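Local coordinates for hypothetical conserved protein TTC0263 (Thermus thermophilus, PDB 2PL2) that is of unknown function but belongs to the tetratricopeptide repeat family, whose packed helix pairs commonly serve as scaffolds for protein-protein interaction, at residues 7-12 with 36-41; 57-62 with 80-85; 105-110 with 118-123; 142-147 with 151-156. One frame throughout, in Å; residues are numbered along the deposited sequence.

Interaction 1. Residues 7-12 with 36-41; sequences NPLRLG and PQDPEA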
loop_
_atom_site.group_PDB
_atom_site.type_symbol
_atom_site.label_atom_id
_atom_site.label_comp_id
_atom_site.label_asym_id
_atom_site.label_seq_id
_atom_site.Cartn_x
_atom_site.Cartn_y
_atom_site.Cartn_z
ATOM N N ASN A 7 -20.928 10.836 -14.567
ATOM C CA ASN A 7 -20.352 9.583 -15.029
ATOM C C ASN A 7 -18.926 9.341 -14.545
ATOM O O ASN A 7 -18.650 8.332 -13.900
ATOM C CB ASN A 7 -20.407 9.497 -16.558
ATOM C CG ASN A 7 -21.834 9.483 -17.095
ATOM O OD1 ASN A 7 -22.721 8.823 -16.537
ATOM N ND2 ASN A 7 -22.057 10.200 -18.202
ATOM N N PRO A 8 -17.998 10.259 -14.846
ATOM C CA PRO A 8 -16.634 10.008 -14.373
ATOM C C PRO A 8 -16.526 9.846 -12.856
ATOM O O PRO A 8 -15.789 8.990 -12.368
ATOM C CB PRO A 8 -15.847 11.215 -14.914
ATOM C CG PRO A 8 -16.897 12.295 -15.055
ATOM C CD PRO A 8 -18.072 11.519 -15.608
ATOM N N LEU A 9 -17.264 10.660 -12.110
ATOM C CA LEU A 9 -17.226 10.584 -10.654
ATOM C C LEU A 9 -17.821 9.273 -10.143
ATOM O O LEU A 9 -17.268 8.637 -9.244
ATOM C CB LEU A 9 -17.984 11.763 -10.033
ATOM C CG LEU A 9 -18.102 11.801 -8.502
ATOM C CD1 LEU A 9 -16.749 12.029 -7.860
ATOM C CD2 LEU A 9 -19.060 12.918 -8.109
ATOM N N ARG A 10 -18.946 8.868 -10.728
ATOM C CA ARG A 10 -19.609 7.637 -10.315
ATOM C C ARG A 10 -18.776 6.399 -10.618
ATOM O O ARG A 10 -18.705 5.479 -9.801
ATOM C CB ARG A 10 -20.991 7.503 -10.973
ATOM C CG ARG A 10 -21.754 6.260 -10.497
ATOM C CD ARG A 10 -23.281 6.350 -10.674
ATOM N NE ARG A 10 -23.708 6.457 -12.068
ATOM C CZ ARG A 10 -23.358 5.610 -13.035
ATOM N NH1 ARG A 10 -22.561 4.581 -12.768
ATOM N NH2 ARG A 10 -23.809 5.785 -14.272
ATOM N N LEU A 11 -18.143 6.380 -11.786
ATOM C CA LEU A 11 -17.319 5.243 -12.170
ATOM C C LEU A 11 -16.081 5.199 -11.295
ATOM O O LEU A 11 -15.586 4.127 -10.943
ATOM C CB LEU A 11 -16.918 5.346 -13.644
ATOM C CG LEU A 11 -16.100 4.176 -14.212
ATOM C CD1 LEU A 11 -16.836 2.853 -13.987
ATOM C CD2 LEU A 11 -15.857 4.409 -15.700
ATOM N N GLY A 12 -15.586 6.372 -10.935
ATOM C CA GLY A 12 -14.413 6.420 -10.093
ATOM C C GLY A 12 -14.669 5.775 -8.747
ATOM O O GLY A 12 -13.827 5.032 -8.242
ATOM N N PRO A 36 -14.095 21.861 -10.755
ATOM C CA PRO A 36 -12.842 22.152 -10.046
ATOM C C PRO A 36 -12.875 22.254 -8.524
ATOM O O PRO A 36 -11.881 21.972 -7.847
ATOM C CB PRO A 36 -12.386 23.453 -10.696
ATOM C CG PRO A 36 -12.884 23.317 -12.098
ATOM C CD PRO A 36 -14.284 22.813 -11.865
ATOM N N GLN A 37 -14.014 22.658 -7.981
ATOM C CA GLN A 37 -14.145 22.818 -6.538
ATOM C C GLN A 37 -14.650 21.559 -5.845
ATOM O O GLN A 37 -13.972 20.997 -4.981
ATOM C CB GLN A 37 -15.088 23.988 -6.252
ATOM C CG GLN A 37 -16.384 23.914 -7.046
ATOM C CD GLN A 37 -16.969 25.277 -7.343
ATOM O OE1 GLN A 37 -17.262 26.056 -6.433
ATOM N NE2 GLN A 37 -17.143 25.575 -8.627
ATOM N N ASP A 38 -15.849 21.142 -6.240
ATOM C CA ASP A 38 -16.534 19.976 -5.699
ATOM C C ASP A 38 -15.722 19.200 -4.661
ATOM O O ASP A 38 -14.768 18.503 -4.993
ATOM C CB ASP A 38 -16.947 19.060 -6.844
ATOM C CG ASP A 38 -18.110 18.176 -6.480
ATOM O OD1 ASP A 38 -19.128 18.711 -5.985
ATOM O OD2 ASP A 38 -18.010 16.951 -6.689
ATOM N N PRO A 39 -16.102 19.317 -3.379
ATOM C CA PRO A 39 -15.404 18.629 -2.287
ATOM C C PRO A 39 -15.458 17.098 -2.370
ATOM O O PRO A 39 -14.506 16.420 -1.982
ATOM C CB PRO A 39 -16.105 19.179 -1.040
ATOM C CG PRO A 39 -17.489 19.388 -1.510
ATOM C CD PRO A 39 -17.292 20.021 -2.870
ATOM N N GLU A 40 -16.574 16.561 -2.864
ATOM C CA GLU A 40 -16.723 15.120 -2.988
ATOM C C GLU A 40 -15.665 14.524 -3.920
ATOM O O GLU A 40 -15.069 13.499 -3.594
ATOM C CB GLU A 40 -18.121 14.754 -3.473
ATOM C CG GLU A 40 -18.302 13.251 -3.659
ATOM C CD GLU A 40 -19.755 12.831 -3.813
ATOM O OE1 GLU A 40 -20.513 13.504 -4.553
ATOM O OE2 GLU A 40 -20.133 11.808 -3.196
ATOM N N ALA A 41 -15.416 15.158 -5.063
ATOM C CA ALA A 41 -14.390 14.655 -5.972
ATOM C C ALA A 41 -13.013 14.766 -5.304
ATOM O O ALA A 41 -12.227 13.811 -5.354
ATOM C CB ALA A 41 -14.413 15.427 -7.290
#
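Leu9 carries the contact to 36-41 almost alone, reaching from helix 6-17 toward the first turn of helix 39-51, where it meets Asp38, Glu40 and Ala41. From a CB directed at the other segment, CG lies anti to the backbone N (chi1 177°), which sends both methyls outward from the helix. CD1 comes down on the main chain of Ala41, 4.0 Å from its CA, and touches the Ala41 CB at 4.2 Å. CD2 turns to the acidic side: it lies 3.9 Å from Glu40 OE1, with the extended Glu40 chain crossing the leucine at about a right angle, and it only grazes Asp38 OD2. No hydrogen bond joins the segments. Asp38 occupies the N-cap position of helix 39-51, and its backbone N is bonded to Asn35 OD1. Its OD2 also lies close to Glu5 OE2, a pairing of like charges that could favour protonation of one of the two acids. Ala41 is buried further by Ala31 and Leu32 of helix 21-32, the helix that also receives Leu11. Packing between helices 6-17 and 39-51, with helix 21-32 following one and preceding the other, is typical of a tetratricopeptide repeat array.

Interaction 2. Residues 57-62 with 80-85; sequences PALENG and SEAYVA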
loop_
_atom_site.group_PDB
_atom_site.type_symbol
_atom_site.label_atom_id
_atom_site.label_comp_id
_atom_site.label_asym_id
_atom_site.label_seq_id
_atom_site.Cartn_x
_atom_site.Cartn_y
_atom_site.Cartn_z
ATOM N N PRO A 57 0.107 15.559 -1.585
ATOM C CA PRO A 57 -1.047 15.999 -2.376
ATOM C C PRO A 57 -2.401 15.754 -1.688
ATOM O O PRO A 57 -3.361 16.510 -1.888
ATOM C CB PRO A 57 -0.897 15.192 -3.665
ATOM C CG PRO A 57 0.591 15.101 -3.819
ATOM C CD PRO A 57 1.035 14.761 -2.409
ATOM N N ALA A 58 -2.466 14.692 -0.886
ATOM C CA ALA A 58 -3.686 14.332 -0.175
ATOM C C ALA A 58 -3.828 15.165 1.081
ATOM O O ALA A 58 -4.941 15.454 1.521
ATOM C CB ALA A 58 -3.673 12.854 0.181
ATOM N N LEU A 59 -2.696 15.533 1.669
ATOM C CA LEU A 59 -2.693 16.358 2.866
ATOM C C LEU A 59 -3.173 17.751 2.454
ATOM O O LEU A 59 -3.894 18.416 3.194
ATOM C CB LEU A 59 -1.278 16.451 3.441
ATOM C CG LEU A 59 -1.051 17.395 4.632
ATOM C CD1 LEU A 59 -1.611 16.771 5.908
ATOM C CD2 LEU A 59 0.444 17.659 4.798
ATOM N N GLU A 60 -2.777 18.174 1.258
ATOM C CA GLU A 60 -3.146 19.481 0.738
ATOM C C GLU A 60 -4.617 19.553 0.338
ATOM O O GLU A 60 -5.242 20.611 0.454
ATOM C CB GLU A 60 -2.252 19.831 -0.455
ATOM C CG GLU A 60 -2.264 21.304 -0.830
ATOM C CD GLU A 60 -2.089 22.216 0.382
ATOM O OE1 GLU A 60 -1.073 22.083 1.106
ATOM O OE2 GLU A 60 -2.983 23.068 0.607
ATOM N N ASN A 61 -5.162 18.434 -0.133
ATOM C CA ASN A 61 -6.571 18.370 -0.529
ATOM C C ASN A 61 -7.469 18.287 0.704
ATOM O O ASN A 61 -8.596 18.777 0.699
ATOM C CB ASN A 61 -6.822 17.167 -1.439
ATOM C CG ASN A 61 -6.532 17.467 -2.900
ATOM O OD1 ASN A 61 -6.284 16.561 -3.696
ATOM N ND2 ASN A 61 -6.576 18.743 -3.261
ATOM N N GLY A 62 -6.968 17.647 1.753
ATOM C CA GLY A 62 -7.724 17.549 2.981
ATOM C C GLY A 62 -7.811 18.938 3.584
ATOM O O GLY A 62 -8.868 19.346 4.084
ATOM N N SER A 80 -6.953 13.355 8.340
ATOM C CA SER A 80 -6.630 12.465 9.445
ATOM C C SER A 80 -5.721 11.303 9.042
ATOM O O SER A 80 -4.734 11.009 9.722
ATOM C CB SER A 80 -7.919 11.908 10.039
ATOM O OG SER A 80 -7.635 10.856 10.934
ATOM N N GLU A 81 -6.066 10.631 7.947
ATOM C CA GLU A 81 -5.276 9.501 7.467
ATOM C C GLU A 81 -3.928 9.969 6.929
ATOM O O GLU A 81 -2.923 9.268 7.039
ATOM C CB GLU A 81 -6.045 8.753 6.377
ATOM C CG GLU A 81 -7.151 7.865 6.912
ATOM C CD GLU A 81 -8.401 7.915 6.060
ATOM O OE1 GLU A 81 -8.255 7.908 4.816
ATOM O OE2 GLU A 81 -9.525 7.951 6.631
ATOM N N ALA A 82 -3.913 11.163 6.350
ATOM C CA ALA A 82 -2.697 11.735 5.808
ATOM C C ALA A 82 -1.646 11.916 6.899
ATOM O O ALA A 82 -0.464 11.644 6.670
ATOM C CB ALA A 82 -3.006 13.061 5.137
ATOM N N TYR A 83 -2.067 12.356 8.083
ATOM C CA TYR A 83 -1.118 12.542 9.182
ATOM C C TYR A 83 -0.553 11.211 9.673
ATOM O O TYR A 83 0.606 11.138 10.099
ATOM C CB TYR A 83 -1.761 13.285 10.359
ATOM C CG TYR A 83 -1.911 14.765 10.114
ATOM C CD1 TYR A 83 -0.797 15.560 9.823
ATOM C CD2 TYR A 83 -3.169 15.368 10.127
ATOM C CE1 TYR A 83 -0.937 16.910 9.538
ATOM C CE2 TYR A 83 -3.317 16.717 9.844
ATOM C CZ TYR A 83 -2.200 17.483 9.553
ATOM O OH TYR A 83 -2.350 18.817 9.253
ATOM N N VAL A 84 -1.375 10.166 9.632
ATOM C CA VAL A 84 -0.935 8.839 10.055
ATOM C C VAL A 84 0.129 8.309 9.088
ATOM O O VAL A 84 1.125 7.732 9.510
ATOM C CB VAL A 84 -2.120 7.831 10.110
ATOM C CG1 VAL A 84 -1.593 6.427 10.336
ATOM C CG2 VAL A 84 -3.092 8.219 11.228
ATOM N N ALA A 85 -0.086 8.507 7.794
ATOM C CA ALA A 85 0.874 8.043 6.810
ATOM C C ALA A 85 2.205 8.709 7.119
ATOM O O ALA A 85 3.247 8.056 7.154
ATOM C CB ALA A 85 0.405 8.408 5.400
#
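Leu59 and Ala82 bring the backbones of 57-62 and 80-85 close, their CA atoms 5.5 Å apart, a spacing allowed by the small side chain of the alanine. Both segments lie within helices, 55-68 and 73-88, which follow each other in the chain of this tetratricopeptide repeat protein. The methyl of Ala82 points at the facing helix and fits against the base of Leu59, with Ala82 CB 4.0 Å from Leu59 CA. The leucine CB is also near that methyl, which at this point packs directly against the leucine backbone. Leu59 leaves its helix at a slant, but with CG anti to the backbone N (chi1 174°) its end swings in, so that CD1 touches both Ala82 CB and the ring of Tyr83. The CG of the tyrosine is anti to its carbonyl carbon; the side chains of Leu59 and Tyr83 cross at about a right angle, and the ring turns one face to CD1. The same aromatic residue also packs on Tyr99, Gln102 and Ala103 of helix 93-113, and Ser80 reaches Leu107 of that helix. No hydrogen bond crosses the contact, which is made by van der Waals packing and one CH-pi interaction. The CH-pi contact comes from a single branch: Leu59 CD1 stands 4.0 Å from the Tyr83 ring centroid, 25° off the normal and displaced toward the rim, where it lies 3.7 Å from Tyr83 CE1 and 3.8 Å from Tyr83 CZ.

Interaction 3. Residues 105-110 with 118-123; sequences SVLKDA and APLHLQ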
loop_
_atom_site.group_PDB
_atom_site.type_symbol
_atom_site.label_atom_id
_atom_site.label_comp_id
_atom_site.label_asym_id
_atom_site.label_seq_id
_atom_site.Cartn_x
_atom_site.Cartn_y
_atom_site.Cartn_z
ATOM N N SER A 105 -6.367 15.552 16.888
ATOM C CA SER A 105 -6.996 16.856 16.954
ATOM C C SER A 105 -8.041 17.031 15.871
ATOM O O SER A 105 -9.158 17.466 16.137
ATOM C CB SER A 105 -5.928 17.948 16.836
ATOM O OG SER A 105 -6.485 19.230 17.050
ATOM N N VAL A 106 -7.680 16.687 14.646
ATOM C CA VAL A 106 -8.596 16.833 13.522
ATOM C C VAL A 106 -9.792 15.887 13.646
ATOM O O VAL A 106 -10.917 16.225 13.275
ATOM C CB VAL A 106 -7.846 16.581 12.191
ATOM C CG1 VAL A 106 -8.797 16.681 11.036
ATOM C CG2 VAL A 106 -6.711 17.605 12.026
ATOM N N LEU A 107 -9.543 14.692 14.164
ATOM C CA LEU A 107 -10.606 13.716 14.348
ATOM C C LEU A 107 -11.560 14.272 15.388
ATOM O O LEU A 107 -12.774 14.176 15.236
ATOM C CB LEU A 107 -10.028 12.368 14.803
ATOM C CG LEU A 107 -9.331 11.556 13.707
ATOM C CD1 LEU A 107 -8.616 10.367 14.320
ATOM C CD2 LEU A 107 -10.364 11.080 12.700
ATOM N N LYS A 108 -11.003 14.869 16.435
ATOM C CA LYS A 108 -11.811 15.474 17.489
ATOM C C LYS A 108 -12.716 16.572 16.916
ATOM O O LYS A 108 -13.908 16.617 17.225
ATOM C CB LYS A 108 -10.906 16.059 18.569
ATOM C CG LYS A 108 -11.645 16.448 19.825
ATOM C CD LYS A 108 -12.289 15.237 20.480
ATOM C CE LYS A 108 -13.108 15.646 21.700
ATOM N NZ LYS A 108 -13.740 14.453 22.350
ATOM N N ASP A 109 -12.158 17.448 16.074
ATOM C CA ASP A 109 -12.946 18.522 15.458
ATOM C C ASP A 109 -14.058 17.908 14.621
ATOM O O ASP A 109 -15.176 18.418 14.586
ATOM C CB ASP A 109 -12.112 19.419 14.523
ATOM C CG ASP A 109 -10.920 20.058 15.203
ATOM O OD1 ASP A 109 -10.966 20.294 16.435
ATOM O OD2 ASP A 109 -9.931 20.342 14.483
ATOM N N ALA A 110 -13.743 16.825 13.917
ATOM C CA ALA A 110 -14.749 16.171 13.099
ATOM C C ALA A 110 -15.871 15.638 13.995
ATOM O O ALA A 110 -17.044 15.640 13.617
ATOM C CB ALA A 110 -14.120 15.032 12.312
ATOM N N ALA A 118 -19.263 6.253 12.582
ATOM C CA ALA A 118 -18.394 5.101 12.850
ATOM C C ALA A 118 -16.936 5.251 12.421
ATOM O O ALA A 118 -16.024 5.002 13.216
ATOM C CB ALA A 118 -18.986 3.849 12.212
ATOM N N PRO A 119 -16.693 5.642 11.157
ATOM C CA PRO A 119 -15.324 5.808 10.667
ATOM C C PRO A 119 -14.434 6.652 11.570
ATOM O O PRO A 119 -13.269 6.311 11.788
ATOM C CB PRO A 119 -15.531 6.424 9.293
ATOM C CG PRO A 119 -16.808 5.758 8.843
ATOM C CD PRO A 119 -17.664 5.864 10.069
ATOM N N LEU A 120 -14.983 7.741 12.107
ATOM C CA LEU A 120 -14.207 8.617 12.984
ATOM C C LEU A 120 -13.687 7.872 14.192
ATOM O O LEU A 120 -12.491 7.893 14.478
ATOM C CB LEU A 120 -15.042 9.810 13.463
ATOM C CG LEU A 120 -15.497 10.856 12.446
ATOM C CD1 LEU A 120 -16.186 11.998 13.180
ATOM C CD2 LEU A 120 -14.296 11.382 11.681
ATOM N N HIS A 121 -14.596 7.225 14.913
ATOM C CA HIS A 121 -14.231 6.466 16.099
ATOM C C HIS A 121 -13.257 5.344 15.749
ATOM O O HIS A 121 -12.398 4.978 16.548
ATOM C CB HIS A 121 -15.501 5.927 16.764
ATOM C CG HIS A 121 -16.375 7.001 17.334
ATOM N ND1 HIS A 121 -16.039 7.713 18.474
ATOM C CD2 HIS A 121 -17.540 7.531 16.900
ATOM C CE1 HIS A 121 -16.955 8.627 18.709
ATOM N NE2 HIS A 121 -17.884 8.539 17.763
ATOM N N LEU A 122 -13.386 4.816 14.540
ATOM C CA LEU A 122 -12.493 3.771 14.077
ATOM C C LEU A 122 -11.104 4.370 13.928
ATOM O O LEU A 122 -10.117 3.831 14.453
ATOM C CB LEU A 122 -12.967 3.212 12.729
ATOM C CG LEU A 122 -11.949 2.270 12.058
ATOM C CD1 LEU A 122 -11.552 1.163 13.045
ATOM C CD2 LEU A 122 -12.504 1.698 10.756
ATOM N N GLN A 123 -11.036 5.495 13.214
ATOM C CA GLN A 123 -9.772 6.189 13.000
ATOM C C GLN A 123 -9.189 6.657 14.323
ATOM O O GLN A 123 -7.985 6.559 14.548
ATOM C CB GLN A 123 -9.969 7.400 12.087
ATOM C CG GLN A 123 -9.507 7.191 10.654
ATOM C CD GLN A 123 -8.050 6.771 10.565
ATOM O OE1 GLN A 123 -7.177 7.404 11.155
ATOM N NE2 GLN A 123 -7.782 5.702 9.819
#
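Leu120, early in helix 118-130, pushes its two methyls against Ala110 of the facing helix. Its CD2 sits 3.7 Å from Ala110 CB and its CD1 the same distance from the Ala110 carbonyl carbon, so the fork straddles the methyl and main chain of the alanine. CG anti to the carbonyl carbon (chi1 -66°) turns the fork that way. CD2 also meets Leu107 CD2 at 4.1 Å; the two leucines slide past each other in opposite directions instead of meeting end on. Met77 of helix 73-88 also packs on Leu120. His121 points away from 105-110: its NE2 is hydrogen-bonded to Pro115 O, and its ring packs on Gln143, Ala144 and Leu147 of helix 134-147. The segments of 93-113 and 118-130 are nearly antiparallel, their axes 10.0 Å apart at closest approach and 156° between directions, the near-antiparallel packing of consecutive helices seen throughout tetratricopeptide repeat folds. Leu122 faces onward as well, packing on Glu152, Ile153 and Ala156 of helix 151-164. One residue later the chain comes back to the interface with Gln123, whose aliphatic base rather than its amide does the touching: CB lies 3.8 Å from Leu107 CD2, and Leu107 CD1 approaches the Gln123 carbonyl carbon at 3.8 Å. The Leu107 chain crosses that of Gln123 at about a right angle, while the glutamine bends at chi2 (-56°), carrying its amide toward Ser80 and Glu81 of helix 73-88.

Interaction 4. Residues 142-147 with 151-156; sequences KQALAL and PEIRSA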
loop_
_atom_site.group_PDB
_atom_site.type_symbol
_atom_site.label_atom_id
_atom_site.label_comp_id
_atom_site.label_asym_id
_atom_site.label_seq_id
_atom_site.Cartn_x
_atom_site.Cartn_y
_atom_site.Cartn_z
ATOM N N LYS A 142 -14.543 0.143 20.381
ATOM C CA LYS A 142 -15.792 -0.410 20.886
ATOM C C LYS A 142 -16.874 0.595 20.562
ATOM O O LYS A 142 -17.987 0.229 20.178
ATOM C CB LYS A 142 -15.706 -0.654 22.393
ATOM C CG LYS A 142 -14.817 -1.831 22.716
ATOM C CD LYS A 142 -14.955 -2.324 24.134
ATOM C CE LYS A 142 -14.131 -3.597 24.308
ATOM N NZ LYS A 142 -14.196 -4.178 25.684
ATOM N N GLN A 143 -16.529 1.871 20.692
ATOM C CA GLN A 143 -17.468 2.938 20.389
ATOM C C GLN A 143 -17.840 2.789 18.920
ATOM O O GLN A 143 -19.016 2.746 18.569
ATOM C CB GLN A 143 -16.815 4.301 20.636
ATOM C CG GLN A 143 -17.695 5.307 21.347
ATOM C CD GLN A 143 -19.034 5.507 20.665
ATOM O OE1 GLN A 143 -19.857 4.585 20.607
ATOM N NE2 GLN A 143 -19.271 6.717 20.153
ATOM N N ALA A 144 -16.821 2.680 18.069
ATOM C CA ALA A 144 -17.025 2.519 16.629
ATOM C C ALA A 144 -17.987 1.376 16.361
ATOM O O ALA A 144 -18.952 1.525 15.622
ATOM C CB ALA A 144 -15.691 2.245 15.933
ATOM N N LEU A 145 -17.701 0.237 16.981
ATOM C CA LEU A 145 -18.497 -0.985 16.852
ATOM C C LEU A 145 -19.937 -0.800 17.311
ATOM O O LEU A 145 -20.862 -1.281 16.674
ATOM C CB LEU A 145 -17.826 -2.090 17.665
ATOM C CG LEU A 145 -17.991 -3.557 17.291
ATOM C CD1 LEU A 145 -17.714 -3.787 15.811
ATOM C CD2 LEU A 145 -17.026 -4.349 18.141
ATOM N N ALA A 146 -20.123 -0.095 18.419
ATOM C CA ALA A 146 -21.457 0.163 18.958
ATOM C C ALA A 146 -22.306 0.905 17.930
ATOM O O ALA A 146 -23.527 0.748 17.890
ATOM C CB ALA A 146 -21.350 0.970 20.228
ATOM N N LEU A 147 -21.656 1.705 17.087
ATOM C CA LEU A 147 -22.358 2.455 16.042
ATOM C C LEU A 147 -22.589 1.608 14.794
ATOM O O LEU A 147 -23.647 1.663 14.182
ATOM C CB LEU A 147 -21.556 3.697 15.663
ATOM C CG LEU A 147 -21.407 4.746 16.763
ATOM C CD1 LEU A 147 -20.349 5.763 16.370
ATOM C CD2 LEU A 147 -22.761 5.410 16.995
ATOM N N PRO A 151 -17.306 -6.207 9.794
ATOM C CA PRO A 151 -16.085 -7.016 9.746
ATOM C C PRO A 151 -14.835 -6.153 9.837
ATOM O O PRO A 151 -13.885 -6.497 10.557
ATOM C CB PRO A 151 -16.205 -7.751 8.408
ATOM C CG PRO A 151 -17.694 -7.905 8.240
ATOM C CD PRO A 151 -18.207 -6.542 8.678
ATOM N N GLU A 152 -14.841 -5.031 9.112
ATOM C CA GLU A 152 -13.706 -4.116 9.134
ATOM C C GLU A 152 -13.382 -3.667 10.556
ATOM O O GLU A 152 -12.212 -3.636 10.943
ATOM C CB GLU A 152 -13.979 -2.893 8.251
ATOM C CG GLU A 152 -12.916 -1.788 8.377
ATOM C CD GLU A 152 -13.201 -0.577 7.507
ATOM O OE1 GLU A 152 -14.364 -0.123 7.462
ATOM O OE2 GLU A 152 -12.257 -0.063 6.864
ATOM N N ILE A 153 -14.396 -3.328 11.349
ATOM C CA ILE A 153 -14.102 -2.889 12.705
ATOM C C ILE A 153 -13.733 -4.063 13.606
ATOM O O ILE A 153 -12.810 -3.942 14.418
ATOM C CB ILE A 153 -15.283 -2.088 13.338
ATOM C CG1 ILE A 153 -15.769 -0.967 12.392
ATOM C CG2 ILE A 153 -14.832 -1.481 14.670
ATOM C CD1 ILE A 153 -14.735 0.165 12.246
ATOM N N ARG A 154 -14.434 -5.194 13.478
ATOM C CA ARG A 154 -14.082 -6.358 14.299
ATOM C C ARG A 154 -12.592 -6.648 14.074
ATOM O O ARG A 154 -11.891 -7.020 15.016
ATOM C CB ARG A 154 -14.884 -7.611 13.921
ATOM C CG ARG A 154 -16.387 -7.446 13.700
ATOM C CD ARG A 154 -17.211 -7.002 14.912
ATOM N NE ARG A 154 -16.772 -7.582 16.176
ATOM C CZ ARG A 154 -17.587 -7.963 17.155
ATOM N NH1 ARG A 154 -18.901 -7.854 17.026
ATOM N NH2 ARG A 154 -17.073 -8.400 18.291
ATOM N N SER A 155 -12.114 -6.459 12.837
ATOM C CA SER A 155 -10.695 -6.694 12.502
ATOM C C SER A 155 -9.740 -5.722 13.199
ATOM O O SER A 155 -8.680 -6.111 13.682
ATOM C CB SER A 155 -10.465 -6.580 11.001
ATOM O OG SER A 155 -11.514 -7.193 10.294
ATOM N N ALA A 156 -10.105 -4.445 13.235
ATOM C CA ALA A 156 -9.261 -3.457 13.903
ATOM C C ALA A 156 -9.154 -3.865 15.367
ATOM O O ALA A 156 -8.049 -3.906 15.945
ATOM C CB ALA A 156 -9.871 -2.074 13.781
#
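Through Leu145 and Ile153, whose CA atoms are 6.3 Å apart, the last turns of helix 134-147 pack almost antiparallel on the start of helix 151-164, the axes of the two short segments making 162° and approaching to 9.7 Å. Ile153 points into the gap, and its CG2 meets Ala144 CB at 4.0 Å; CB and CG2 both lie beside Leu145 CD1, each 3.9 Å away. The leucine and the isoleucine slide past each other in opposite directions. Leu145 starts out obliquely to the other helix, yet with CG anti to its backbone N (chi1 -153°) the two methyls turn inward. They share the work: CD1 takes the isoleucine and the Arg154 CD methylene, whereas CD2 goes to the flat end of the arginine, 3.7 Å above the guanidinium plane and over its centre. Arg154 crosses the leucine at about a right angle, its chain bent at chi2 and chi3 so that the guanidinium doubles back over the methyl. The charged group is held in place by polar partners beyond the leucine: NH1 forms a salt bridge with Asp149 OD2, in the turn between the helices, and NH2 is hydrogen-bonded to Gln173 OE1 of helix 167-180. The apolar face-on contact and the polar bonds together fix its rotation. Thr150 OG1, in the same turn, accepts a hydrogen bond from Ile153 N at the helix start. The result is an antiparallel pair of consecutive helices joined by a tight turn, with small and branched aliphatic residues between them, as is characteristic of tetratricopeptide repeat arrays.

In the fold
The four contacts follow one another in series along the chain, each closing before the next opens, and each uses its own pair of helices: 6-17 with 39-51, 55-68 with 73-88, 93-113 with 118-130, and 134-147 with 151-164. Interactions 1 and 4 are the farthest apart, their centres about 29 Å from each other. Interaction 3 lies about 14 Å, centre to centre, from both 2 and 4 and touches each: Tyr83 packs on Val106, and helix 118-130 faces both 134-147 and 151-164. Interaction 1 stays separate, its nearest atoms about 7 Å from interaction 2. Interactions 2, 3 and 4 join helices consecutive in the chain, while interaction 1 joins two that flank helix 21-32; together they build the all-helical tetratricopeptide array.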